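Local coordinates for cortical-lytic enzyme (Clostridium perfringens, PDB 5JIP), which probably hydrolyses the glycan strands of spore-cortex peptidoglycan during germination, as a muramidase of glycoside hydrolase family 25, at residues A[12-17]-A[34-39]; A[200-205]-A[219-224]. All blocks are in the same frame, centred on the assembly; numbering follows the deposited sequence.

Interaction 1. Residues A[12-17]-A[34-39]; sequences LSTFGP and NSDFIY
With chi1 near -62°, D36 sets its carboxylate beside its own backbone N and brings OD2 to F15 N, next to the backbone bond from D36 N. D36 OD2 accepts F15 N through its anti lone pair at 2.9 Å, in a clearly bent bond, while D36 N donates a hydrogen bond to F15 O at 2.8 Å. F37 places CG between the backbone N and the carbonyl carbon (chi1 57°), and this swings its ring over the chain at F15 and G16. G16 CA stands over one face, 4.0 Å from the ring centroid in a CH-pi contact, and T14 OG1 meets the ring edge at CE2, 3.6 Å away; the hydroxyl itself is hydrogen-bonded to P223 O. Here the beta-alpha-beta unit of strand 15-19, helix 28-34 and strand 38-44 closes, and its two parallel strands become neighbours in the TIM-barrel-like sheet of the family. Beyond the ring the pairing becomes regular: Y39 N donates to P17 O at 3.1 Å. G16 CA approaches F37 O to 3.3 Å, a CA-H...O contact to a buried carbonyl. P17 CD rests 3.3 Å from S35 OG, which donates to N34 OD1.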
loop_
_atom_site.group_PDB
_atom_site.type_symbol
_atom_site.label_atom_id
_atom_site.label_comp_id
_atom_site.label_asym_id
_atom_site.label_seq_id
_atom_site.Cartn_x
_atom_site.Cartn_y
_atom_site.Cartn_z
ATOM N N LEU A 12 0.762 14.779 17.652
ATOM C CA LEU A 12 0.209 14.965 16.329
ATOM C C LEU A 12 -1.227 14.483 16.229
ATOM O O LEU A 12 -1.837 14.658 15.171
ATOM C CB LEU A 12 1.050 14.235 15.275
ATOM C CG LEU A 12 2.483 14.760 15.170
ATOM C CD1 LEU A 12 3.301 13.879 14.227
ATOM C CD2 LEU A 12 2.476 16.217 14.698
ATOM N N SER A 13 -1.768 13.862 17.278
ATOM C CA SER A 13 -3.086 13.256 17.157
ATOM C C SER A 13 -4.131 14.300 16.782
ATOM O O SER A 13 -4.205 15.372 17.391
ATOM C CB SER A 13 -3.490 12.573 18.465
ATOM O OG SER A 13 -2.636 11.478 18.780
ATOM N N THR A 14 -4.974 13.953 15.806
ATOM C CA THR A 14 -6.122 14.787 15.488
ATOM C C THR A 14 -7.192 14.644 16.571
ATOM O O THR A 14 -7.140 13.767 17.432
ATOM C CB THR A 14 -6.700 14.422 14.122
ATOM O OG1 THR A 14 -6.966 13.021 14.065
ATOM C CG2 THR A 14 -5.717 14.804 12.993
ATOM N N PHE A 15 -8.187 15.517 16.495
ATOM C CA PHE A 15 -9.138 15.682 17.581
ATOM C C PHE A 15 -10.474 16.156 17.038
ATOM O O PHE A 15 -10.524 17.020 16.161
ATOM C CB PHE A 15 -8.581 16.674 18.603
ATOM C CG PHE A 15 -9.598 17.172 19.590
ATOM C CD1 PHE A 15 -9.821 16.511 20.780
ATOM C CD2 PHE A 15 -10.314 18.314 19.324
ATOM C CE1 PHE A 15 -10.771 16.972 21.697
ATOM C CE2 PHE A 15 -11.253 18.791 20.228
ATOM C CZ PHE A 15 -11.473 18.128 21.422
ATOM N N GLY A 16 -11.556 15.631 17.597
ATOM C CA GLY A 16 -12.857 16.105 17.217
ATOM C C GLY A 16 -13.966 15.424 17.978
ATOM O O GLY A 16 -13.788 14.337 18.565
ATOM N N PRO A 17 -15.149 16.034 17.944
ATOM C CA PRO A 17 -16.298 15.481 18.653
ATOM C C PRO A 17 -17.087 14.508 17.794
ATOM O O PRO A 17 -16.969 14.479 16.568
ATOM C CB PRO A 17 -17.130 16.736 18.948
ATOM C CG PRO A 17 -16.916 17.565 17.697
ATOM C CD PRO A 17 -15.454 17.364 17.366
ATOM N N ASN A 34 -11.613 24.503 15.879
ATOM C CA ASN A 34 -10.991 23.704 16.920
ATOM C C ASN A 34 -11.071 22.198 16.704
ATOM O O ASN A 34 -10.469 21.459 17.487
ATOM C CB ASN A 34 -11.560 24.082 18.306
ATOM C CG ASN A 34 -13.051 23.817 18.454
ATOM O OD1 ASN A 34 -13.644 22.974 17.755
ATOM N ND2 ASN A 34 -13.671 24.543 19.385
ATOM N N SER A 35 -11.753 21.723 15.668
ATOM C CA SER A 35 -11.928 20.298 15.430
ATOM C C SER A 35 -11.343 19.916 14.079
ATOM O O SER A 35 -11.601 20.591 13.077
ATOM C CB SER A 35 -13.411 19.920 15.492
ATOM O OG SER A 35 -13.975 20.272 16.738
ATOM N N ASP A 36 -10.569 18.827 14.051
ATOM C CA ASP A 36 -10.051 18.301 12.787
ATOM C C ASP A 36 -11.098 17.521 12.019
ATOM O O ASP A 36 -10.993 17.376 10.794
ATOM C CB ASP A 36 -8.856 17.395 13.048
ATOM C CG ASP A 36 -7.702 18.124 13.697
ATOM O OD1 ASP A 36 -7.106 19.008 13.046
ATOM O OD2 ASP A 36 -7.383 17.813 14.843
ATOM N N PHE A 37 -12.103 17.007 12.714
ATOM C CA PHE A 37 -13.136 16.192 12.096
ATOM C C PHE A 37 -14.341 16.246 13.013
ATOM O O PHE A 37 -14.221 16.581 14.196
ATOM C CB PHE A 37 -12.680 14.726 11.903
ATOM C CG PHE A 37 -12.244 14.054 13.190
ATOM C CD1 PHE A 37 -13.179 13.529 14.083
ATOM C CD2 PHE A 37 -10.907 13.981 13.529
ATOM C CE1 PHE A 37 -12.787 12.944 15.264
ATOM C CE2 PHE A 37 -10.507 13.386 14.707
ATOM C CZ PHE A 37 -11.452 12.860 15.581
ATOM N N ILE A 38 -15.506 15.920 12.453
ATOM C CA ILE A 38 -16.728 15.743 13.238
ATOM C C ILE A 38 -17.432 14.475 12.770
ATOM O O ILE A 38 -17.714 14.309 11.574
ATOM C CB ILE A 38 -17.706 16.940 13.113
ATOM C CG1 ILE A 38 -17.074 18.212 13.661
ATOM C CG2 ILE A 38 -19.015 16.636 13.834
ATOM C CD1 ILE A 38 -17.873 19.445 13.327
ATOM N N TYR A 39 -17.790 13.612 13.723
ATOM C CA TYR A 39 -18.683 12.481 13.469
ATOM C C TYR A 39 -20.113 12.796 13.900
ATOM O O TYR A 39 -20.333 13.444 14.922
ATOM C CB TYR A 39 -18.197 11.221 14.186
ATOM C CG TYR A 39 -17.373 10.335 13.268
ATOM C CD1 TYR A 39 -17.971 9.588 12.254
ATOM C CD2 TYR A 39 -16.003 10.258 13.404
ATOM C CE1 TYR A 39 -17.219 8.782 11.422
ATOM C CE2 TYR A 39 -15.238 9.467 12.559
ATOM C CZ TYR A 39 -15.834 8.743 11.572
ATOM O OH TYR A 39 -15.013 7.986 10.764
#

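Interaction 2. Residues A[200-205]-A[219-224]; sequences TMWQFT and LNWGPN
One face of the W221 indole carries the ring of F204, in an offset stack with the five-membered ring: centroids 4.2 Å apart, planes 19° from parallel. F204 CD1 comes within 3.2 Å of W221 NE1. W202 meets W221 differently, its six-membered ring tilted 53° to the five-membered ring of W221, with CE3 against CD1 at 3.6 Å; F204 CB sits over one face of the W202 indole, toward its rim. These three aromatics lie along a beta hairpin, the antiparallel pair of strands 201-208 and 217-221 in the barrel-like sheet. W202 and W221 form a hydrogen-bonded pair, joined both ways, followed by the non-hydrogen-bonded pair Q203 and N220. A beta bulge then shifts the register by one residue, so that L219 O receives F204 N while L219 N donates to T205 O. At the bulge F204 has CG between its backbone N and carbonyl carbon (chi1 63°), which carries the ring across to W221 and puts CZ 3.6 Å from L219 CB. On the other face of the hairpin Q203 and N220 run side by side. N220 OD1 lies against Q203 CB, but both amides bond outside the hairpin: N220 OD1 accepts W176 NE1, D18 OD1 receives N220 ND2 and Q203 NE2, and Q203 OE1 meets the hydroxyls of Y149 and Y180. Against N220 CB, 3.7 Å away, rests the terminal methyl CE of M201.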
loop_
_atom_site.group_PDB
_atom_site.type_symbol
_atom_site.label_atom_id
_atom_site.label_comp_id
_atom_site.label_asym_id
_atom_site.label_seq_id
_atom_site.Cartn_x
_atom_site.Cartn_y
_atom_site.Cartn_z
ATOM N N THR A 200 -7.612 3.339 15.613
ATOM C CA THR A 200 -7.649 4.453 14.692
ATOM C C THR A 200 -8.163 5.716 15.380
ATOM O O THR A 200 -7.630 6.810 15.141
ATOM C CB THR A 200 -8.526 4.063 13.498
ATOM O OG1 THR A 200 -7.899 2.965 12.821
ATOM C CG2 THR A 200 -8.745 5.205 12.563
ATOM N N MET A 201 -9.202 5.585 16.212
ATOM C CA MET A 201 -9.677 6.685 17.052
ATOM C C MET A 201 -9.952 6.156 18.449
ATOM O O MET A 201 -10.212 4.968 18.648
ATOM C CB MET A 201 -10.935 7.330 16.486
ATOM C CG MET A 201 -10.708 8.063 15.187
ATOM S SD MET A 201 -12.200 8.905 14.536
ATOM C CE MET A 201 -13.153 9.273 15.972
ATOM N N TRP A 202 -9.863 7.058 19.412
ATOM C CA TRP A 202 -10.084 6.763 20.825
ATOM C C TRP A 202 -11.042 7.809 21.382
ATOM O O TRP A 202 -10.707 8.999 21.420
ATOM C CB TRP A 202 -8.758 6.766 21.583
ATOM C CG TRP A 202 -8.845 6.752 23.085
ATOM C CD1 TRP A 202 -9.874 6.316 23.861
ATOM C CD2 TRP A 202 -7.834 7.230 23.992
ATOM N NE1 TRP A 202 -9.559 6.468 25.209
ATOM C CE2 TRP A 202 -8.317 7.047 25.301
ATOM C CE3 TRP A 202 -6.566 7.782 23.811
ATOM C CZ2 TRP A 202 -7.568 7.396 26.420
ATOM C CZ3 TRP A 202 -5.832 8.137 24.923
ATOM C CH2 TRP A 202 -6.326 7.937 26.204
ATOM N N GLN A 203 -12.246 7.369 21.755
ATOM C CA GLN A 203 -13.215 8.211 22.445
ATOM C C GLN A 203 -12.859 8.174 23.925
ATOM O O GLN A 203 -13.020 7.135 24.576
ATOM C CB GLN A 203 -14.632 7.705 22.227
ATOM C CG GLN A 203 -15.699 8.696 22.653
ATOM C CD GLN A 203 -17.059 8.101 22.466
ATOM O OE1 GLN A 203 -17.448 7.192 23.189
ATOM N NE2 GLN A 203 -17.796 8.606 21.478
ATOM N N PHE A 204 -12.293 9.270 24.428
ATOM C CA PHE A 204 -11.767 9.286 25.788
ATOM C C PHE A 204 -12.718 9.920 26.795
ATOM O O PHE A 204 -12.483 9.806 28.000
ATOM C CB PHE A 204 -10.394 9.989 25.827
ATOM C CG PHE A 204 -10.432 11.443 25.437
ATOM C CD1 PHE A 204 -10.275 11.815 24.103
ATOM C CD2 PHE A 204 -10.633 12.426 26.386
ATOM C CE1 PHE A 204 -10.324 13.140 23.725
ATOM C CE2 PHE A 204 -10.692 13.765 26.012
ATOM C CZ PHE A 204 -10.547 14.118 24.679
ATOM N N THR A 205 -13.802 10.554 26.349
ATOM C CA THR A 205 -14.786 11.051 27.292
ATOM C C THR A 205 -16.127 11.150 26.596
ATOM O O THR A 205 -16.196 11.295 25.373
ATOM C CB THR A 205 -14.388 12.419 27.852
ATOM O OG1 THR A 205 -15.344 12.821 28.825
ATOM C CG2 THR A 205 -14.339 13.445 26.756
ATOM N N LEU A 219 -15.718 13.295 22.980
ATOM C CA LEU A 219 -14.499 13.782 22.345
ATOM C C LEU A 219 -13.560 12.623 22.020
ATOM O O LEU A 219 -13.512 11.608 22.727
ATOM C CB LEU A 219 -13.778 14.780 23.220
ATOM C CG LEU A 219 -14.575 16.068 23.529
ATOM C CD1 LEU A 219 -13.789 16.919 24.496
ATOM C CD2 LEU A 219 -14.931 16.827 22.233
ATOM N N ASN A 220 -12.776 12.813 20.962
ATOM C CA ASN A 220 -12.031 11.719 20.348
ATOM C C ASN A 220 -10.652 12.172 19.910
ATOM O O ASN A 220 -10.487 13.269 19.360
ATOM C CB ASN A 220 -12.741 11.185 19.102
ATOM C CG ASN A 220 -14.166 10.761 19.376
ATOM O OD1 ASN A 220 -14.402 9.687 19.909
ATOM N ND2 ASN A 220 -15.126 11.578 18.950
ATOM N N TRP A 221 -9.677 11.299 20.122
ATOM C CA TRP A 221 -8.392 11.393 19.453
ATOM C C TRP A 221 -8.408 10.538 18.194
ATOM O O TRP A 221 -8.948 9.423 18.181
ATOM C CB TRP A 221 -7.245 10.928 20.360
ATOM C CG TRP A 221 -7.123 11.679 21.644
ATOM C CD1 TRP A 221 -7.308 11.177 22.893
ATOM C CD2 TRP A 221 -6.804 13.076 21.807
ATOM N NE1 TRP A 221 -7.111 12.155 23.833
ATOM C CE2 TRP A 221 -6.814 13.338 23.198
ATOM C CE3 TRP A 221 -6.494 14.112 20.924
ATOM C CZ2 TRP A 221 -6.523 14.591 23.722
ATOM C CZ3 TRP A 221 -6.226 15.383 21.443
ATOM C CH2 TRP A 221 -6.231 15.605 22.835
ATOM N N GLY A 222 -7.786 11.060 17.146
ATOM C CA GLY A 222 -7.680 10.367 15.889
ATOM C C GLY A 222 -6.242 10.148 15.454
ATOM O O GLY A 222 -5.283 10.392 16.199
ATOM N N PRO A 223 -6.079 9.691 14.212
ATOM C CA PRO A 223 -4.744 9.508 13.634
ATOM C C PRO A 223 -3.949 10.806 13.571
ATOM O O PRO A 223 -4.477 11.910 13.679
ATOM C CB PRO A 223 -5.035 8.979 12.220
ATOM C CG PRO A 223 -6.463 8.552 12.231
ATOM C CD PRO A 223 -7.147 9.396 13.250
ATOM N N ASN A 224 -2.639 10.652 13.362
ATOM C CA ASN A 224 -1.756 11.798 13.232
ATOM C C ASN A 224 -2.121 12.682 12.055
ATOM O O ASN A 224 -1.846 13.889 12.078
ATOM C CB ASN A 224 -0.325 11.314 13.092
ATOM C CG ASN A 224 0.198 10.721 14.376
ATOM O OD1 ASN A 224 -0.518 10.645 15.381
ATOM N ND2 ASN A 224 1.454 10.320 14.366
#

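Overall arrangement
Interactions 1 and 2 illustrate how a barrel-like sheet is joined around its first strand. Their centres are about 8 Å apart, and along the chain they come in series, the beta-alpha-beta unit of interaction 1 closing before the hairpin of interaction 2 opens. Strand 15-19 pairs in parallel with 38-44 on one side and antiparallel with 217-221 on the other, so chain regions far apart in sequence become neighbours. The two contacts also touch directly: T14 O and G222 N are 2.8 Å apart, probably hydrogen-bonded. Just beyond the hairpin, D227 and M230 help bind the magnesium ion together with D258 and D304, residues from further along the chain.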